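Local coordinates for intracellular protein transport protein USO1 (Saccharomyces cerevisiae S288c, PDB 6LSU) that is required for protein transport from the endoplasmic reticulum to the Golgi complex, acting as a vesicle-tethering protein whose globular head is the part described here, at residues A83-I88 against H149-F154; A426-L431 against L517-D522; S605-L610 against M630-A635. One frame throughout, in Å; residues are numbered along the deposited sequence.

Contact 1 (A83-I88 against H149-F154); sequences AILETI and HLLVEF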
loop_
_atom_site.group_PDB
_atom_site.type_symbol
_atom_site.label_atom_id
_atom_site.label_comp_id
_atom_site.label_asym_id
_atom_site.label_seq_id
_atom_site.Cartn_x
_atom_site.Cartn_y
_atom_site.Cartn_z
ATOM N N ALA A 83 -43.446 -5.122 -12.513
ATOM C CA ALA A 83 -43.385 -4.844 -13.966
ATOM C C ALA A 83 -42.836 -3.427 -14.229
ATOM O O ALA A 83 -42.105 -3.189 -15.253
ATOM C CB ALA A 83 -44.740 -5.023 -14.596
ATOM N N ILE A 84 -43.120 -2.498 -13.325
ATOM C CA ILE A 84 -42.633 -1.106 -13.518
ATOM C C ILE A 84 -41.136 -1.078 -13.199
ATOM O O ILE A 84 -40.362 -0.523 -14.026
ATOM C CB ILE A 84 -43.478 -0.118 -12.690
ATOM C CG1 ILE A 84 -44.844 0.074 -13.366
ATOM C CG2 ILE A 84 -42.743 1.205 -12.461
ATOM C CD1 ILE A 84 -45.912 0.592 -12.429
ATOM N N LEU A 85 -40.736 -1.728 -12.098
ATOM C CA LEU A 85 -39.296 -1.838 -11.712
ATOM C C LEU A 85 -38.540 -2.518 -12.872
ATOM O O LEU A 85 -37.465 -1.996 -13.247
ATOM C CB LEU A 85 -39.138 -2.581 -10.375
ATOM C CG LEU A 85 -39.727 -1.877 -9.145
ATOM C CD1 LEU A 85 -39.565 -2.721 -7.907
ATOM C CD2 LEU A 85 -39.060 -0.573 -8.855
ATOM N N GLU A 86 -39.061 -3.595 -13.467
ATOM C CA GLU A 86 -38.293 -4.239 -14.562
ATOM C C GLU A 86 -38.156 -3.205 -15.674
ATOM O O GLU A 86 -37.031 -3.097 -16.264
ATOM C CB GLU A 86 -38.907 -5.532 -15.103
ATOM C CG GLU A 86 -39.135 -6.583 -14.043
ATOM C CD GLU A 86 -39.889 -7.848 -14.424
ATOM O OE1 GLU A 86 -39.801 -8.848 -13.625
ATOM O OE2 GLU A 86 -40.509 -7.872 -15.509
ATOM N N THR A 87 -39.212 -2.435 -15.924
ATOM C CA THR A 87 -39.273 -1.530 -17.105
ATOM C C THR A 87 -38.253 -0.415 -16.879
ATOM O O THR A 87 -37.397 -0.178 -17.796
ATOM C CB THR A 87 -40.702 -1.063 -17.417
ATOM O OG1 THR A 87 -41.459 -2.239 -17.752
ATOM C CG2 THR A 87 -40.724 -0.078 -18.578
ATOM N N ILE A 88 -38.221 0.161 -15.688
ATOM C CA ILE A 88 -37.250 1.257 -15.412
ATOM C C ILE A 88 -35.818 0.747 -15.567
ATOM O O ILE A 88 -34.965 1.476 -16.143
ATOM C CB ILE A 88 -37.458 1.882 -14.033
ATOM C CG1 ILE A 88 -38.891 2.393 -13.897
ATOM C CG2 ILE A 88 -36.431 3.005 -13.820
ATOM C CD1 ILE A 88 -39.169 2.999 -12.536
ATOM N N HIS A 149 -38.148 7.259 -0.994
ATOM C CA HIS A 149 -38.782 6.775 0.261
ATOM C C HIS A 149 -39.748 5.633 -0.100
ATOM O O HIS A 149 -39.849 4.650 0.673
ATOM C CB HIS A 149 -39.370 7.946 1.065
ATOM C CG HIS A 149 -38.343 8.902 1.596
ATOM N ND1 HIS A 149 -38.305 9.294 2.922
ATOM C CD2 HIS A 149 -37.324 9.557 0.994
ATOM C CE1 HIS A 149 -37.313 10.148 3.102
ATOM N NE2 HIS A 149 -36.697 10.325 1.938
ATOM N N LEU A 150 -40.381 5.668 -1.274
ATOM C CA LEU A 150 -41.316 4.584 -1.703
ATOM C C LEU A 150 -40.499 3.304 -1.921
ATOM O O LEU A 150 -40.822 2.250 -1.288
ATOM C CB LEU A 150 -42.044 4.971 -2.997
ATOM C CG LEU A 150 -42.927 3.881 -3.604
ATOM C CD1 LEU A 150 -44.096 3.581 -2.702
ATOM C CD2 LEU A 150 -43.427 4.267 -4.975
ATOM N N LEU A 151 -39.446 3.401 -2.751
ATOM C CA LEU A 151 -38.500 2.286 -3.030
ATOM C C LEU A 151 -38.035 1.689 -1.700
ATOM O O LEU A 151 -38.056 0.424 -1.506
ATOM C CB LEU A 151 -37.301 2.802 -3.828
ATOM C CG LEU A 151 -37.595 3.168 -5.271
ATOM C CD1 LEU A 151 -36.355 3.729 -5.923
ATOM C CD2 LEU A 151 -38.138 1.993 -6.052
ATOM N N VAL A 152 -37.650 2.554 -0.777
ATOM C CA VAL A 152 -37.193 2.021 0.534
ATOM C C VAL A 152 -38.335 1.216 1.174
ATOM O O VAL A 152 -38.085 0.115 1.665
ATOM C CB VAL A 152 -36.691 3.144 1.425
ATOM C CG1 VAL A 152 -36.445 2.618 2.830
ATOM C CG2 VAL A 152 -35.448 3.766 0.809
ATOM N N GLU A 153 -39.577 1.700 1.067
ATOM C CA GLU A 153 -40.750 1.058 1.725
ATOM C C GLU A 153 -41.026 -0.287 1.053
ATOM O O GLU A 153 -41.455 -1.181 1.788
ATOM C CB GLU A 153 -41.961 1.995 1.754
ATOM C CG GLU A 153 -42.628 2.061 3.126
ATOM C CD GLU A 153 -41.781 2.691 4.232
ATOM O OE1 GLU A 153 -41.585 2.026 5.295
ATOM O OE2 GLU A 153 -41.322 3.844 4.036
ATOM N N PHE A 154 -40.695 -0.450 -0.241
ATOM C CA PHE A 154 -40.777 -1.736 -0.992
ATOM C C PHE A 154 -39.978 -2.889 -0.339
ATOM O O PHE A 154 -40.276 -4.073 -0.627
ATOM C CB PHE A 154 -40.288 -1.571 -2.436
ATOM C CG PHE A 154 -41.247 -0.872 -3.367
ATOM C CD1 PHE A 154 -42.597 -0.746 -3.052
ATOM C CD2 PHE A 154 -40.818 -0.412 -4.601
ATOM C CE1 PHE A 154 -43.467 -0.107 -3.920
ATOM C CE2 PHE A 154 -41.703 0.198 -5.481
ATOM C CZ PHE A 154 -43.027 0.363 -5.132
#
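Leu85 reaches across to both Leu151 and Phe154, and these two touches are what join segments 83-88 and 149-154. The helices stand well apart, with 9.6 Å between Leu85 CA and Leu151 CA, so the leucines must span the gap themselves. Each has CG anti to its own carbonyl carbon (chi1 -65° for Leu85 and -71° for Leu151). The extended second torsion of Leu85 (178°) sends CD1 on to the Phe154 ring and leaves CD2 at the side, where it can meet Leu151. The two leucine side chains slide past each other in opposite directions and touch methyl to methyl, with Leu85 CD2 3.9 Å from Leu151 CD2. The approach to the ring is oblique, and Leu85 CD1 lies 4.2 Å from Phe154 CD2. One face of that ring carries Leu150 O, offset toward the rim and 3.7 Å above the ring plane. Thr166 of helix 160-174 touches Leu85, Leu151 and Phe154 alike, so a third helix lies against the junction. Apolar packing of this kind between helices of successive repeats, here ARM 1 and ARM 2, is what an armadillo-type helical solenoid is built from.

Contact 2 (A426-L431 against L517-D522); sequences ACSRLL and LFFTTD
Ser428 and Phe519 mark the nearest approach of two helical segments, 426-431 and 517-522, with 7.2 Å between Ser428 CA and Phe519 CA. A serine at this point has little bulk to place between the backbones, and the contact is correspondingly small: three buried side chains, Ser428, Phe519 and Asp522, account for it. All three send CB toward the opposing helix. Ser428 plays a double part. Its CB lies obliquely against the Phe519 ring, 4.2 Å from Phe519 CD1, while its hydroxyl is directed to the acidic side of the interface. That direction follows from the serine torsion, which sets OG anti to the backbone N (chi1 162°). Phe519 instead has CG anti to the carbonyl carbon (chi1 -73°), bringing the ring to the serine methylene.

One helical turn beyond the phenylalanine, Asp522 brings OD2 to 4.0 Å from Ser428 OG, a neighbourly distance but too long for a hydrogen bond. The carboxylate is engaged elsewhere. OD2 forms a salt bridge with Lys432, which belongs to the same helix as Ser428, and OD1 is hydrogen-bonded to Ser702. The ionic link between helices 421-435 and 514-528 thus falls just outside segment 426-431. On the apolar side, Met412 of helix 404-414 touches both Ser428 and Phe519. Segment 426-431 lies in ARM 7, and the contact is helix-to-helix packing within the armadillo-type head.

The chemistry is therefore mixed: weak van der Waals contact across a close backbone approach, beside a carboxylate with a partner on each oxygen. The adjacent lysine would be expected to favour the ionised form of Asp522, and the two oxygens of this buried group are each satisfied by partners beyond the short segments.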
loop_
_atom_site.group_PDB
_atom_site.type_symbol
_atom_site.label_atom_id
_atom_site.label_comp_id
_atom_site.label_asym_id
_atom_site.label_seq_id
_atom_site.Cartn_x
_atom_site.Cartn_y
_atom_site.Cartn_z
ATOM N N ALA A 426 10.311 -3.597 1.890
ATOM C CA ALA A 426 9.347 -3.771 2.990
ATOM C C ALA A 426 10.111 -4.189 4.265
ATOM O O ALA A 426 9.811 -3.606 5.386
ATOM C CB ALA A 426 8.307 -4.787 2.562
ATOM N N CYS A 427 11.041 -5.162 4.131
ATOM C CA CYS A 427 11.903 -5.581 5.276
ATOM C C CYS A 427 12.616 -4.341 5.857
ATOM O O CYS A 427 12.628 -4.123 7.068
ATOM C CB CYS A 427 12.901 -6.637 4.835
ATOM S SG CYS A 427 12.126 -8.276 4.700
ATOM N N SER A 428 13.157 -3.514 4.992
ATOM C CA SER A 428 13.899 -2.298 5.381
ATOM C C SER A 428 12.943 -1.346 6.122
ATOM O O SER A 428 13.300 -0.838 7.122
ATOM C CB SER A 428 14.513 -1.643 4.162
ATOM O OG SER A 428 14.880 -0.299 4.400
ATOM N N ARG A 429 11.750 -1.147 5.617
ATOM C CA ARG A 429 10.744 -0.247 6.224
ATOM C C ARG A 429 10.264 -0.796 7.586
ATOM O O ARG A 429 10.068 0.033 8.492
ATOM C CB ARG A 429 9.587 -0.065 5.248
ATOM C CG ARG A 429 10.022 0.607 3.955
ATOM C CD ARG A 429 9.871 2.110 3.953
ATOM N NE ARG A 429 8.439 2.309 4.039
ATOM C CZ ARG A 429 7.615 2.490 3.009
ATOM N NH1 ARG A 429 8.087 2.585 1.772
ATOM N NH2 ARG A 429 6.314 2.611 3.238
ATOM N N LEU A 430 10.153 -2.118 7.750
ATOM C CA LEU A 430 9.691 -2.730 9.015
ATOM C C LEU A 430 10.774 -2.539 10.067
ATOM O O LEU A 430 10.433 -2.060 11.168
ATOM C CB LEU A 430 9.354 -4.216 8.811
ATOM C CG LEU A 430 8.981 -4.984 10.066
ATOM C CD1 LEU A 430 7.963 -4.252 10.919
ATOM C CD2 LEU A 430 8.471 -6.354 9.707
ATOM N N LEU A 431 12.033 -2.821 9.697
ATOM C CA LEU A 431 13.205 -2.574 10.562
ATOM C C LEU A 431 13.205 -1.115 10.987
ATOM O O LEU A 431 13.606 -0.820 12.174
ATOM C CB LEU A 431 14.495 -2.910 9.792
ATOM C CG LEU A 431 14.910 -4.377 9.862
ATOM C CD1 LEU A 431 15.948 -4.678 8.804
ATOM C CD2 LEU A 431 15.450 -4.734 11.236
ATOM N N LEU A 517 24.409 -3.799 -0.448
ATOM C CA LEU A 517 25.222 -2.685 0.083
ATOM C C LEU A 517 24.317 -1.463 0.264
ATOM O O LEU A 517 24.416 -0.761 1.242
ATOM C CB LEU A 517 26.364 -2.431 -0.891
ATOM C CG LEU A 517 27.596 -1.716 -0.362
ATOM C CD1 LEU A 517 27.997 -0.673 -1.374
ATOM C CD2 LEU A 517 27.403 -1.112 1.006
ATOM N N PHE A 518 23.396 -1.259 -0.659
ATOM C CA PHE A 518 22.492 -0.074 -0.690
ATOM C C PHE A 518 21.626 -0.025 0.581
ATOM O O PHE A 518 21.566 0.987 1.269
ATOM C CB PHE A 518 21.648 -0.095 -1.950
ATOM C CG PHE A 518 20.578 0.972 -1.898
ATOM C CD1 PHE A 518 20.894 2.299 -2.116
ATOM C CD2 PHE A 518 19.305 0.662 -1.435
ATOM C CE1 PHE A 518 19.913 3.284 -1.964
ATOM C CE2 PHE A 518 18.346 1.642 -1.275
ATOM C CZ PHE A 518 18.641 2.954 -1.549
ATOM N N PHE A 519 21.008 -1.150 0.924
ATOM C CA PHE A 519 20.252 -1.353 2.184
ATOM C C PHE A 519 21.145 -1.085 3.384
ATOM O O PHE A 519 20.752 -0.187 4.206
ATOM C CB PHE A 519 19.542 -2.702 2.148
ATOM C CG PHE A 519 18.364 -2.713 1.209
ATOM C CD1 PHE A 519 17.469 -1.654 1.185
ATOM C CD2 PHE A 519 18.124 -3.806 0.368
ATOM C CE1 PHE A 519 16.398 -1.653 0.291
ATOM C CE2 PHE A 519 17.035 -3.830 -0.505
ATOM C CZ PHE A 519 16.198 -2.742 -0.561
ATOM N N THR A 520 22.296 -1.745 3.477
ATOM C CA THR A 520 23.278 -1.542 4.588
ATOM C C THR A 520 23.588 -0.044 4.731
ATOM O O THR A 520 23.412 0.548 5.813
ATOM C CB THR A 520 24.530 -2.398 4.379
ATOM O OG1 THR A 520 24.100 -3.768 4.303
ATOM C CG2 THR A 520 25.480 -2.343 5.550
ATOM N N THR A 521 24.003 0.630 3.691
ATOM C CA THR A 521 24.361 2.045 3.884
ATOM C C THR A 521 23.089 2.800 4.293
ATOM O O THR A 521 23.129 3.709 5.106
ATOM C CB THR A 521 25.085 2.579 2.647
ATOM O OG1 THR A 521 24.374 2.153 1.471
ATOM C CG2 THR A 521 26.495 2.061 2.614
ATOM N N ASP A 522 21.966 2.472 3.690
ATOM C CA ASP A 522 20.689 3.184 3.958
ATOM C C ASP A 522 20.245 2.987 5.421
ATOM O O ASP A 522 19.854 3.932 6.072
ATOM C CB ASP A 522 19.582 2.705 3.030
ATOM C CG ASP A 522 18.254 3.418 3.292
ATOM O OD1 ASP A 522 18.179 4.628 2.985
ATOM O OD2 ASP A 522 17.344 2.785 3.884
#

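Contact 3 (S605-L610 against M630-A635); sequences SVIKSL and MLLGVA
Ile607 and Leu610 meet Leu631 and Leu632 without a single flat group among the four, so neither face nor edge enters the direct contact. The rings belong to the surroundings: Phe600 of helix 594-601 touches Leu610 and Leu631, while Tyr650 and Phe653 of helix 647-658 touch Ile607. Between the segments, contact is made through methyl groups alone. The N-to-C directions of the short segments make 136°, nearer antiparallel than parallel, with 11.0 Å between their axes, a separation that branched side chains can fill. Leu632 meets Ile607 through CD2, 3.9 Å from Ile607 CG2, the beta-branch methyl. Leu610 turns CD1 against CD1 of Leu631 at 3.8 Å, and Leu610 CD1 is also 4.3 Å from Leu632 CD2, so that it is shared between two successive residues of the partner helix.

This is the packing of a helical repeat: both segments fall in ARM 10, and helices 604-614 and 622-637 bury leucine and isoleucine side chains against each other as neighbours in a solenoid. Ile607 and Leu632 cross obliquely, as do Leu610 and Leu631. Leu610 has CG anti to its carbonyl carbon (chi1 -62°) and an extended second torsion, which sends CD1 out to Leu631. Leu632 O also accepts a hydrogen bond from Tyr650 OH of helix 647-658.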
loop_
_atom_site.group_PDB
_atom_site.type_symbol
_atom_site.label_atom_id
_atom_site.label_comp_id
_atom_site.label_asym_id
_atom_site.label_seq_id
_atom_site.Cartn_x
_atom_site.Cartn_y
_atom_site.Cartn_z
ATOM N N SER A 605 47.086 8.548 1.308
ATOM C CA SER A 605 47.088 7.596 0.166
ATOM C C SER A 605 45.698 7.546 -0.497
ATOM O O SER A 605 45.591 7.562 -1.743
ATOM C CB SER A 605 47.531 6.233 0.599
ATOM O OG SER A 605 46.919 5.272 -0.238
ATOM N N VAL A 606 44.640 7.513 0.319
ATOM C CA VAL A 606 43.225 7.476 -0.139
ATOM C C VAL A 606 42.906 8.823 -0.779
ATOM O O VAL A 606 42.412 8.812 -1.927
ATOM C CB VAL A 606 42.265 7.090 1.007
ATOM C CG1 VAL A 606 40.855 7.649 0.819
ATOM C CG2 VAL A 606 42.219 5.570 1.176
ATOM N N ILE A 607 43.224 9.948 -0.138
ATOM C CA ILE A 607 42.886 11.267 -0.754
ATOM C C ILE A 607 43.551 11.333 -2.131
ATOM O O ILE A 607 42.909 11.916 -3.036
ATOM C CB ILE A 607 43.275 12.474 0.113
ATOM C CG1 ILE A 607 42.468 12.534 1.407
ATOM C CG2 ILE A 607 43.093 13.762 -0.666
ATOM C CD1 ILE A 607 42.656 11.315 2.290
ATOM N N LYS A 608 44.758 10.750 -2.290
ATOM C CA LYS A 608 45.530 10.768 -3.565
ATOM C C LYS A 608 44.733 9.986 -4.606
ATOM O O LYS A 608 44.376 10.594 -5.637
ATOM C CB LYS A 608 46.974 10.277 -3.382
ATOM C CG LYS A 608 47.884 11.272 -2.659
ATOM C CD LYS A 608 49.367 11.031 -2.837
ATOM C CE LYS A 608 49.957 10.046 -1.853
ATOM N NZ LYS A 608 51.323 9.629 -2.258
ATOM N N SER A 609 44.391 8.720 -4.331
ATOM C CA SER A 609 43.469 7.896 -5.193
ATOM C C SER A 609 42.188 8.659 -5.576
ATOM O O SER A 609 41.771 8.662 -6.764
ATOM C CB SER A 609 43.115 6.655 -4.490
ATOM O OG SER A 609 44.267 5.843 -4.334
ATOM N N LEU A 610 41.519 9.288 -4.621
ATOM C CA LEU A 610 40.242 9.960 -4.944
ATOM C C LEU A 610 40.511 11.132 -5.893
ATOM O O LEU A 610 39.820 11.226 -6.929
ATOM C CB LEU A 610 39.542 10.374 -3.650
ATOM C CG LEU A 610 39.162 9.219 -2.724
ATOM C CD1 LEU A 610 38.526 9.750 -1.472
ATOM C CD2 LEU A 610 38.253 8.213 -3.397
ATOM N N MET A 630 32.767 15.705 -4.211
ATOM C CA MET A 630 31.934 16.152 -3.058
ATOM C C MET A 630 32.541 15.637 -1.732
ATOM O O MET A 630 32.626 16.395 -0.706
ATOM C CB MET A 630 30.522 15.610 -3.203
ATOM C CG MET A 630 29.536 16.439 -2.428
ATOM S SD MET A 630 27.909 15.685 -2.406
ATOM C CE MET A 630 27.538 15.713 -4.162
ATOM N N LEU A 631 32.970 14.369 -1.733
ATOM C CA LEU A 631 33.598 13.766 -0.544
ATOM C C LEU A 631 34.722 14.685 -0.065
ATOM O O LEU A 631 34.791 14.979 1.194
ATOM C CB LEU A 631 34.120 12.384 -0.928
ATOM C CG LEU A 631 34.064 11.337 0.172
ATOM C CD1 LEU A 631 35.048 10.188 -0.100
ATOM C CD2 LEU A 631 34.369 11.979 1.529
ATOM N N LEU A 632 35.608 15.088 -0.987
ATOM C CA LEU A 632 36.837 15.846 -0.642
ATOM C C LEU A 632 36.463 17.245 -0.145
ATOM O O LEU A 632 37.023 17.687 0.893
ATOM C CB LEU A 632 37.741 15.915 -1.883
ATOM C CG LEU A 632 38.286 14.564 -2.322
ATOM C CD1 LEU A 632 38.960 14.671 -3.669
ATOM C CD2 LEU A 632 39.250 14.003 -1.273
ATOM N N GLY A 633 35.574 17.906 -0.861
ATOM C CA GLY A 633 34.976 19.179 -0.424
ATOM C C GLY A 633 34.431 19.080 0.981
ATOM O O GLY A 633 34.859 19.876 1.824
ATOM N N VAL A 634 33.544 18.112 1.234
ATOM C CA VAL A 634 32.834 17.985 2.540
ATOM C C VAL A 634 33.919 17.737 3.585
ATOM O O VAL A 634 33.886 18.408 4.616
ATOM C CB VAL A 634 31.718 16.907 2.512
ATOM C CG1 VAL A 634 31.288 16.462 3.913
ATOM C CG2 VAL A 634 30.509 17.386 1.721
ATOM N N ALA A 635 34.855 16.825 3.304
ATOM C CA ALA A 635 35.979 16.486 4.209
ATOM C C ALA A 635 36.736 17.776 4.520
ATOM O O ALA A 635 37.170 17.956 5.681
ATOM C CB ALA A 635 36.890 15.449 3.599
#

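Read from the amino end, the three contacts come in series along one elongated, mainly helical head. Contact 1 and contact 2 have centres 58 Å apart and lie on opposite sides of the chain's centre. Contacts 2 and 3 are on the same side, 27 Å apart between centres and about 12 Å between nearest atoms, whereas contacts 1 and 3 are 80 Å apart between centres. None touches another. Contacts 2 and 3 share the family region named for the Uso1/p115 head, and helix 577-590 packs against side chains from both. Local helix-to-helix packing is thus repeated along the length of the head, consistent with an extended body built from local joints.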